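Local structure of eukaryotic translation initiation factor 2A (3WJ9) at residues Asn39-Pro44 / Leu79-Leu84; Gln104-Trp109 / Trp128-Thr133; Ala161-Glu166 / Pro201-Pro206. The protein probably directs methionyl-tRNAi to 40S ribosomal subunits when translation starts on certain mRNAs, the present chain being the beta-propeller part of the factor. All blocks are in the same frame, centred on the assembly; numbering follows the deposited sequence.

Contact 1 of 3, residues Asn39-Pro44 / Leu79-Leu84; sequences NACYSP and LGFSPL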
loop_
_atom_site.group_PDB
_atom_site.type_symbol
_atom_site.label_atom_id
_atom_site.label_comp_id
_atom_site.label_asym_id
_atom_site.label_seq_id
_atom_site.Cartn_x
_atom_site.Cartn_y
_atom_site.Cartn_z
ATOM N N ASN A 39 -16.748 -1.049 1.890
ATOM C CA ASN A 39 -15.336 -0.709 1.788
ATOM C C ASN A 39 -15.038 0.560 2.578
ATOM O O ASN A 39 -15.952 1.320 2.897
ATOM C CB ASN A 39 -14.939 -0.534 0.322
ATOM C CG ASN A 39 -13.438 -0.570 0.118
ATOM O OD1 ASN A 39 -12.698 -1.069 0.964
ATOM N ND2 ASN A 39 -12.982 -0.044 -1.012
ATOM N N ALA A 40 -13.765 0.783 2.899
ATOM C CA ALA A 40 -13.357 1.969 3.649
ATOM C C ALA A 40 -11.850 2.214 3.549
ATOM O O ALA A 40 -11.082 1.282 3.312
ATOM C CB ALA A 40 -13.771 1.842 5.107
ATOM N N CYS A 41 -11.434 3.467 3.738
ATOM C CA CYS A 41 -10.013 3.823 3.707
ATOM C C CYS A 41 -9.721 5.223 4.261
ATOM O O CYS A 41 -10.612 6.069 4.353
ATOM C CB CYS A 41 -9.471 3.724 2.278
ATOM S SG CYS A 41 -10.187 4.899 1.102
ATOM N N TYR A 42 -8.460 5.449 4.630
ATOM C CA TYR A 42 -7.983 6.761 5.061
ATOM C C TYR A 42 -7.164 7.427 3.958
ATOM O O TYR A 42 -6.558 6.747 3.128
ATOM C CB TYR A 42 -7.116 6.650 6.323
ATOM C CG TYR A 42 -7.865 6.544 7.635
ATOM C CD1 TYR A 42 -8.569 7.623 8.153
ATOM C CD2 TYR A 42 -7.831 5.372 8.376
ATOM C CE1 TYR A 42 -9.243 7.526 9.360
ATOM C CE2 TYR A 42 -8.499 5.264 9.582
ATOM C CZ TYR A 42 -9.204 6.344 10.069
ATOM O OH TYR A 42 -9.867 6.240 11.270
ATOM N N SER A 43 -7.143 8.756 3.956
ATOM C CA SER A 43 -6.193 9.499 3.136
ATOM C C SER A 43 -4.805 9.317 3.744
ATOM O O SER A 43 -4.688 9.153 4.957
ATOM C CB SER A 43 -6.580 10.980 3.050
ATOM O OG SER A 43 -6.661 11.570 4.334
ATOM N N PRO A 44 -3.753 9.325 2.904
ATOM C CA PRO A 44 -2.378 9.041 3.335
ATOM C C PRO A 44 -1.941 9.819 4.578
ATOM O O PRO A 44 -1.122 9.324 5.353
ATOM C CB PRO A 44 -1.546 9.456 2.121
ATOM C CG PRO A 44 -2.451 9.222 0.965
ATOM C CD PRO A 44 -3.824 9.595 1.456
ATOM N N LEU A 79 -11.349 1.929 -3.391
ATOM C CA LEU A 79 -11.238 3.363 -3.157
ATOM C C LEU A 79 -9.771 3.736 -2.957
ATOM O O LEU A 79 -8.971 2.908 -2.522
ATOM C CB LEU A 79 -12.073 3.778 -1.942
ATOM C CG LEU A 79 -13.569 3.439 -1.950
ATOM C CD1 LEU A 79 -14.182 3.671 -0.577
ATOM C CD2 LEU A 79 -14.307 4.250 -3.004
ATOM N N GLY A 80 -9.418 4.977 -3.278
ATOM C CA GLY A 80 -8.042 5.419 -3.149
ATOM C C GLY A 80 -7.885 6.923 -3.066
ATOM O O GLY A 80 -8.423 7.662 -3.888
ATOM N N PHE A 81 -7.142 7.374 -2.062
ATOM C CA PHE A 81 -6.838 8.789 -1.899
ATOM C C PHE A 81 -5.524 9.150 -2.580
ATOM O O PHE A 81 -4.550 8.399 -2.509
ATOM C CB PHE A 81 -6.753 9.156 -0.415
ATOM C CG PHE A 81 -8.080 9.443 0.229
ATOM C CD1 PHE A 81 -8.683 10.682 0.089
ATOM C CD2 PHE A 81 -8.716 8.480 0.992
ATOM C CE1 PHE A 81 -9.896 10.951 0.691
ATOM C CE2 PHE A 81 -9.928 8.741 1.597
ATOM C CZ PHE A 81 -10.520 9.980 1.445
ATOM N N SER A 82 -5.505 10.301 -3.239
ATOM C CA SER A 82 -4.265 10.878 -3.736
ATOM C C SER A 82 -3.447 11.351 -2.529
ATOM O O SER A 82 -4.023 11.625 -1.478
ATOM C CB SER A 82 -4.568 12.021 -4.706
ATOM O OG SER A 82 -5.316 13.042 -4.069
ATOM N N PRO A 83 -2.108 11.438 -2.667
ATOM C CA PRO A 83 -1.184 11.701 -1.553
ATOM C C PRO A 83 -1.602 12.829 -0.608
ATOM O O PRO A 83 -1.349 12.731 0.592
ATOM C CB PRO A 83 0.116 12.069 -2.271
ATOM C CG PRO A 83 0.067 11.280 -3.511
ATOM C CD PRO A 83 -1.377 11.285 -3.937
ATOM N N LEU A 84 -2.230 13.874 -1.136
ATOM C CA LEU A 84 -2.672 14.988 -0.303
ATOM C C LEU A 84 -4.187 14.955 -0.112
ATOM O O LEU A 84 -4.781 15.901 0.411
ATOM C CB LEU A 84 -2.237 16.320 -0.915
ATOM C CG LEU A 84 -0.726 16.542 -1.028
ATOM C CD1 LEU A 84 -0.419 17.837 -1.760
ATOM C CD2 LEU A 84 -0.075 16.542 0.347
#

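Contact 2 of 3, residues Gln104-Trp109 / Trp128-Thr133; sequences QNMKVW and WNLQYT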
loop_
_atom_site.group_PDB
_atom_site.type_symbol
_atom_site.label_atom_id
_atom_site.label_comp_id
_atom_site.label_asym_id
_atom_site.label_seq_id
_atom_site.Cartn_x
_atom_site.Cartn_y
_atom_site.Cartn_z
ATOM N N GLN A 104 -17.670 4.096 -18.022
ATOM C CA GLN A 104 -16.513 4.651 -17.340
ATOM C C GLN A 104 -16.448 4.118 -15.915
ATOM O O GLN A 104 -16.985 4.713 -14.981
ATOM C CB GLN A 104 -16.552 6.180 -17.362
ATOM C CG GLN A 104 -16.847 6.768 -18.741
ATOM C CD GLN A 104 -15.593 7.202 -19.479
ATOM O OE1 GLN A 104 -14.534 6.586 -19.344
ATOM N NE2 GLN A 104 -15.708 8.267 -20.264
ATOM N N ASN A 105 -15.776 2.980 -15.773
ATOM C CA ASN A 105 -15.781 2.203 -14.542
ATOM C C ASN A 105 -15.212 2.983 -13.364
ATOM O O ASN A 105 -15.884 3.188 -12.356
ATOM C CB ASN A 105 -14.985 0.930 -14.747
ATOM C CG ASN A 105 -15.091 0.406 -16.169
ATOM O OD1 ASN A 105 -14.077 0.166 -16.818
ATOM N ND2 ASN A 105 -16.314 0.240 -16.665
HETATM N N MSE A 106 -14.006 3.524 -13.546
HETATM C CA MSE A 106 -13.343 4.315 -12.514
HETATM C C MSE A 106 -13.304 5.795 -12.846
HETATM O O MSE A 106 -12.951 6.177 -13.979
HETATM C CB MSE A 106 -11.950 3.737 -12.239
HETATM C CG MSE A 106 -10.812 4.415 -12.995
HETATM SE SE MSE A 106 -9.949 5.732 -11.811
HETATM C CE MSE A 106 -8.108 5.559 -12.486
ATOM N N LYS A 107 -13.669 6.626 -11.871
ATOM C CA LYS A 107 -13.776 8.048 -12.029
ATOM C C LYS A 107 -12.873 8.668 -10.976
ATOM O O LYS A 107 -12.551 8.024 -9.976
ATOM C CB LYS A 107 -15.233 8.476 -11.869
ATOM C CG LYS A 107 -16.204 7.571 -12.624
ATOM C CD LYS A 107 -17.648 7.798 -12.223
ATOM C CE LYS A 107 -18.512 6.608 -12.611
ATOM N NZ LYS A 107 -18.475 6.339 -14.077
ATOM N N VAL A 108 -12.435 9.896 -11.205
ATOM C CA VAL A 108 -11.660 10.596 -10.194
ATOM C C VAL A 108 -12.539 11.712 -9.651
ATOM O O VAL A 108 -13.252 12.369 -10.407
ATOM C CB VAL A 108 -10.339 11.154 -10.758
ATOM C CG1 VAL A 108 -9.506 11.785 -9.651
ATOM C CG2 VAL A 108 -9.552 10.053 -11.448
ATOM N N TRP A 109 -12.513 11.908 -8.338
ATOM C CA TRP A 109 -13.392 12.886 -7.711
ATOM C C TRP A 109 -12.610 13.919 -6.906
ATOM O O TRP A 109 -11.523 13.639 -6.403
ATOM C CB TRP A 109 -14.410 12.190 -6.797
ATOM C CG TRP A 109 -15.075 10.973 -7.393
ATOM C CD1 TRP A 109 -14.561 9.710 -7.458
ATOM C CD2 TRP A 109 -16.384 10.902 -7.976
ATOM N NE1 TRP A 109 -15.460 8.862 -8.057
ATOM C CE2 TRP A 109 -16.587 9.566 -8.382
ATOM C CE3 TRP A 109 -17.400 11.836 -8.198
ATOM C CZ2 TRP A 109 -17.763 9.146 -8.997
ATOM C CZ3 TRP A 109 -18.568 11.414 -8.811
ATOM C CH2 TRP A 109 -18.738 10.082 -9.203
ATOM N N TRP A 128 -5.380 -0.574 -10.780
ATOM C CA TRP A 128 -6.525 0.154 -11.309
ATOM C C TRP A 128 -6.338 1.668 -11.210
ATOM O O TRP A 128 -6.596 2.394 -12.169
ATOM C CB TRP A 128 -7.803 -0.270 -10.574
ATOM C CG TRP A 128 -7.824 0.117 -9.126
ATOM C CD1 TRP A 128 -7.231 -0.545 -8.094
ATOM C CD2 TRP A 128 -8.462 1.261 -8.555
ATOM N NE1 TRP A 128 -7.462 0.115 -6.914
ATOM C CE2 TRP A 128 -8.221 1.235 -7.171
ATOM C CE3 TRP A 128 -9.220 2.315 -9.079
ATOM C CZ2 TRP A 128 -8.702 2.206 -6.301
ATOM C CZ3 TRP A 128 -9.702 3.284 -8.219
ATOM C CH2 TRP A 128 -9.441 3.223 -6.845
ATOM N N ASN A 129 -5.862 2.136 -10.061
ATOM C CA ASN A 129 -5.819 3.566 -9.775
ATOM C C ASN A 129 -4.696 4.296 -10.498
ATOM O O ASN A 129 -3.734 3.681 -10.961
ATOM C CB ASN A 129 -5.684 3.793 -8.266
ATOM C CG ASN A 129 -6.152 5.172 -7.836
ATOM O OD1 ASN A 129 -6.229 6.096 -8.646
ATOM N ND2 ASN A 129 -6.461 5.317 -6.554
ATOM N N LEU A 130 -4.834 5.614 -10.601
ATOM C CA LEU A 130 -3.744 6.462 -11.052
ATOM C C LEU A 130 -2.683 6.525 -9.968
ATOM O O LEU A 130 -3.004 6.543 -8.781
ATOM C CB LEU A 130 -4.242 7.872 -11.377
ATOM C CG LEU A 130 -5.312 8.031 -12.452
ATOM C CD1 LEU A 130 -5.910 9.428 -12.402
ATOM C CD2 LEU A 130 -4.677 7.764 -13.797
ATOM N N GLN A 131 -1.419 6.546 -10.372
ATOM C CA GLN A 131 -0.342 6.798 -9.428
ATOM C C GLN A 131 -0.121 8.301 -9.367
ATOM O O GLN A 131 -0.525 9.027 -10.274
ATOM C CB GLN A 131 0.939 6.070 -9.834
ATOM C CG GLN A 131 0.757 4.577 -10.047
ATOM C CD GLN A 131 2.070 3.852 -10.256
ATOM O OE1 GLN A 131 3.135 4.358 -9.906
ATOM N NE2 GLN A 131 2.001 2.664 -10.844
ATOM N N TYR A 132 0.503 8.770 -8.295
ATOM C CA TYR A 132 0.716 10.200 -8.120
ATOM C C TYR A 132 2.128 10.513 -7.661
ATOM O O TYR A 132 2.837 9.647 -7.150
ATOM C CB TYR A 132 -0.274 10.775 -7.106
ATOM C CG TYR A 132 -1.719 10.812 -7.552
ATOM C CD1 TYR A 132 -2.504 9.665 -7.545
ATOM C CD2 TYR A 132 -2.302 12.001 -7.967
ATOM C CE1 TYR A 132 -3.824 9.700 -7.950
ATOM C CE2 TYR A 132 -3.623 12.046 -8.374
ATOM C CZ TYR A 132 -4.379 10.893 -8.363
ATOM O OH TYR A 132 -5.694 10.933 -8.767
ATOM N N THR A 133 2.528 11.765 -7.850
ATOM C CA THR A 133 3.738 12.285 -7.234
ATOM C C THR A 133 3.385 12.697 -5.810
ATOM O O THR A 133 2.209 12.822 -5.479
ATOM C CB THR A 133 4.313 13.476 -8.017
ATOM O OG1 THR A 133 3.323 14.507 -8.117
ATOM C CG2 THR A 133 4.712 13.039 -9.416
#

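Contact 3 of 3, residues Ala161-Glu166 / Pro201-Pro206; sequences AKLRVE and PNFNSP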
loop_
_atom_site.group_PDB
_atom_site.type_symbol
_atom_site.label_atom_id
_atom_site.label_comp_id
_atom_site.label_asym_id
_atom_site.label_seq_id
_atom_site.Cartn_x
_atom_site.Cartn_y
_atom_site.Cartn_z
ATOM N N ALA A 161 2.175 14.788 -20.980
ATOM C CA ALA A 161 3.391 14.082 -21.355
ATOM C C ALA A 161 3.128 12.595 -21.567
ATOM O O ALA A 161 2.221 12.021 -20.965
ATOM C CB ALA A 161 4.458 14.282 -20.298
ATOM N N LYS A 162 3.929 11.985 -22.435
ATOM C CA LYS A 162 3.826 10.562 -22.738
ATOM C C LYS A 162 5.214 9.932 -22.712
ATOM O O LYS A 162 6.216 10.638 -22.797
ATOM C CB LYS A 162 3.167 10.343 -24.103
ATOM C CG LYS A 162 1.902 11.159 -24.329
ATOM C CD LYS A 162 1.361 10.971 -25.736
ATOM C CE LYS A 162 0.268 11.978 -26.046
ATOM N NZ LYS A 162 0.817 13.354 -26.183
ATOM N N LEU A 163 5.284 8.609 -22.594
ATOM C CA LEU A 163 6.585 7.945 -22.552
ATOM C C LEU A 163 6.904 7.226 -23.859
ATOM O O LEU A 163 6.039 6.600 -24.470
ATOM C CB LEU A 163 6.662 6.961 -21.382
ATOM C CG LEU A 163 8.102 6.593 -21.008
ATOM C CD1 LEU A 163 8.906 7.855 -20.734
ATOM C CD2 LEU A 163 8.147 5.662 -19.809
ATOM N N ARG A 164 8.167 7.319 -24.261
ATOM C CA ARG A 164 8.636 6.819 -25.547
ATOM C C ARG A 164 8.563 5.301 -25.698
ATOM O O ARG A 164 8.034 4.798 -26.690
ATOM C CB ARG A 164 10.083 7.262 -25.777
ATOM C CG ARG A 164 10.297 8.764 -25.763
ATOM C CD ARG A 164 9.646 9.446 -26.953
ATOM N NE ARG A 164 9.860 10.889 -26.918
ATOM C CZ ARG A 164 10.946 11.495 -27.388
ATOM N NH1 ARG A 164 11.923 10.783 -27.933
ATOM N NH2 ARG A 164 11.056 12.814 -27.314
ATOM N N VAL A 165 9.106 4.583 -24.719
ATOM C CA VAL A 165 9.353 3.148 -24.860
ATOM C C VAL A 165 8.093 2.329 -25.164
ATOM O O VAL A 165 6.976 2.728 -24.824
ATOM C CB VAL A 165 10.039 2.579 -23.599
ATOM C CG1 VAL A 165 11.215 3.459 -23.200
ATOM C CG2 VAL A 165 9.051 2.466 -22.450
ATOM N N GLU A 166 8.295 1.183 -25.812
ATOM C CA GLU A 166 7.199 0.372 -26.333
ATOM C C GLU A 166 7.088 -0.968 -25.605
ATOM O O GLU A 166 8.081 -1.494 -25.097
ATOM C CB GLU A 166 7.394 0.152 -27.840
ATOM C CG GLU A 166 6.483 -0.889 -28.486
ATOM C CD GLU A 166 6.335 -0.699 -29.986
ATOM O OE1 GLU A 166 6.868 0.298 -30.516
ATOM O OE2 GLU A 166 5.699 -1.557 -30.637
ATOM N N PRO A 201 11.381 15.337 -15.977
ATOM C CA PRO A 201 11.990 16.319 -16.879
ATOM C C PRO A 201 12.662 15.692 -18.109
ATOM O O PRO A 201 12.478 16.189 -19.219
ATOM C CB PRO A 201 13.039 16.982 -15.996
ATOM C CG PRO A 201 12.447 16.942 -14.638
ATOM C CD PRO A 201 11.593 15.701 -14.561
ATOM N N ASN A 202 13.478 14.672 -17.877
ATOM C CA ASN A 202 14.162 14.021 -18.969
ATOM C C ASN A 202 13.432 12.768 -19.402
ATOM O O ASN A 202 13.606 11.695 -18.831
ATOM C CB ASN A 202 15.599 13.678 -18.570
ATOM C CG ASN A 202 16.194 14.688 -17.609
ATOM O OD1 ASN A 202 15.807 15.857 -17.600
ATOM N ND2 ASN A 202 17.139 14.241 -16.791
ATOM N N PHE A 203 12.638 12.923 -20.450
ATOM C CA PHE A 203 12.116 11.802 -21.224
ATOM C C PHE A 203 13.181 11.367 -22.219
ATOM O O PHE A 203 13.320 10.183 -22.538
ATOM C CB PHE A 203 10.825 12.187 -21.957
ATOM C CG PHE A 203 9.719 12.655 -21.047
ATOM C CD1 PHE A 203 8.986 11.754 -20.295
ATOM C CD2 PHE A 203 9.404 14.000 -20.960
ATOM C CE1 PHE A 203 7.966 12.186 -19.461
ATOM C CE2 PHE A 203 8.385 14.439 -20.134
ATOM C CZ PHE A 203 7.667 13.529 -19.378
ATOM N N ASN A 204 13.938 12.350 -22.689
ATOM C CA ASN A 204 14.923 12.146 -23.732
ATOM C C ASN A 204 16.055 11.255 -23.233
ATOM O O ASN A 204 16.531 10.360 -23.929
ATOM C CB ASN A 204 15.485 13.484 -24.171
ATOM C CG ASN A 204 14.485 14.618 -24.008
ATOM O OD1 ASN A 204 14.783 15.614 -23.354
ATOM N ND2 ASN A 204 13.296 14.470 -24.588
ATOM N N SER A 205 16.447 11.467 -21.984
ATOM C CA SER A 205 17.638 10.826 -21.444
ATOM C C SER A 205 17.312 9.829 -20.335
ATOM O O SER A 205 17.040 10.227 -19.200
ATOM C CB SER A 205 18.599 11.895 -20.924
ATOM O OG SER A 205 18.940 12.788 -21.969
ATOM N N PRO A 206 17.333 8.529 -20.664
ATOM C CA PRO A 206 17.137 7.465 -19.674
ATOM C C PRO A 206 18.146 7.572 -18.539
ATOM O O PRO A 206 19.203 8.178 -18.707
ATOM C CB PRO A 206 17.359 6.184 -20.482
ATOM C CG PRO A 206 17.066 6.565 -21.883
ATOM C CD PRO A 206 17.500 7.992 -22.025
#

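Contact 1 of 3, residues Asn39-Pro44 / Leu79-Leu84
Asn39 and Leu79 run alongside one another in opposite senses, the amide nitrogen Asn39 ND2 lying 3.7 Å from Leu79 CG. Two residues on, Cys41 SG occupies the slot between its own backbone N and carbonyl carbon (chi1 65°), which sets the sulfur between two neighbours: Leu79 CB at 3.8 Å and, obliquely, the Phe81 ring in a sulfur-aromatic contact. Tyr42 points away, its OH hydrogen-bonded to Gln6, and it meets Phe81 mainly through its backbone O. Ser43 lays its CB over one face of the Phe81 ring, 3.7 Å from its centroid and 19° off the normal, a CH-pi contact, while its OG is hydrogen-bonded to Leu48 N. Pro44 finishes the line, with CD 3.5 Å from Phe81 CB and CB 3.6 Å from Pro83 O. With an alanine in place of Phe81, Ser43 CB and Cys41 SG would probably both lose their aromatic partner and a gap would open between the strands. The strand axes run 10° apart at 7.2 Å, too far for sheet pairing, and each strand hydrogen-bonds within its own sheet, Cys41 with Ala50 and Gly80 with Ser89. These are the first strands of successive propeller blades, and the chemistry implies that the blades meet here through sulfur, ring and proline surfaces rather than through shared backbone bonds.

Contact 2 of 3, residues Gln104-Trp109 / Trp128-Thr133
Met106, built as selenomethionine, reaches Leu130 with its terminal methyl: CE lies 3.7 Å from Leu130 CG and 3.5 Å from the backbone Trp128 O. The chain bends at chi2 (98°) and again at chi3, bringing CE across. Beside it Val108 meets Leu130 at about a right angle, CG2 to CD1 at 3.8 Å; the Val108 branch used is the one lying beside its own backbone N. Met106, Val108 and Leu130 are all buried, and both Met106 and Leu130 also touch Phe120 of strand 116-120. Within 128-133, Asn129 CB lies over the six-membered ring of Trp128, and its OD1 is hydrogen-bonded to Ser89 OG. The setting is the junction of two beta-propeller blades: strand 106-110 is the third of its four-stranded sheet, within WD repeat 1, and a classic beta bulge pairs Asn105 and Met106 with Phe120, whereas 128-133 includes the first strand, 131-132, of the following blade. Toward the more exposed residues the fit is looser. The selenium stands obliquely to the Trp128 ring, a Met-aromatic contact with SE 4.4 Å from CZ3 and 5.5 Å from the centroid of the six-membered ring. Tyr132 brings its OH only to 4.0 Å from Val108 CG1.

Contact 3 of 3, residues Ala161-Glu166 / Pro201-Pro206
Phe203 sets its ring against Ala161 and Leu163 at a blade-to-blade seam of the beta-propeller. Residues 161-162 form the fourth, outermost strand of one antiparallel sheet, and 201-206 is the loop joining the third and fourth strands of the next. The ring is directed at the strand by CG standing beside the Phe203 backbone N and anti to its carbonyl carbon (chi1 -59°). Different parts of it are then met from different directions. Leu163 CD1 comes to the ring edge, near the ring plane, 3.9 Å from Phe203 CD1, whereas Ala161 CB approaches obliquely and touches the far carbon, Phe203 CZ, at 3.4 Å. Between these two side chains the Lys162 backbone O also lies oblique to the ring, 3.9 Å from Phe203 CD1. The Leu163 and Phe203 side chains are inclined to one another; Leu163 CG is anti to the backbone N (chi1 -161°), and its side chain also rests on Val147 of the neighbouring strand 146-151. Ala161 is tied to that same strand by backbone hydrogen bonding with Phe149, so the ring packs on an edge already secured within its own sheet. Away from the ring the contact turns polar and exposed. The Arg164 chain, bent at chi2, brings its guanidinium toward the Asn204 amide, with the two planes 51° apart. Both residues also touch a crystal neighbour, so their positions may be partly set by lattice packing. Arg164 NH2 and Asn204 ND2, both donors, approach obliquely to 3.9 Å without a hydrogen bond.

Overall arrangement
All three contacts join successive blades of one beta-propeller, progressively farther out: contact 1 is centred about 10 Å from the chain centre, contact 2 about 15 Å and contact 3 about 26 Å. Contacts 1 and 2 share the sheet from strand 76-81 to strand 116-120 and touch, Pro83 CD 3.4 Å from Tyr132 CB; contacts 2 and 3 share that from strand 131-132 to strand 161-162, yet their nearest atoms stay about 9 Å apart. Contact 1 sets two first strands side by side and buries the most surface, 429 Å². Contacts 1 and 3 are surface contacts; contact 2 is partly buried and mainly aliphatic, whereas contact 3 combines one aromatic ring with exposed polar groups.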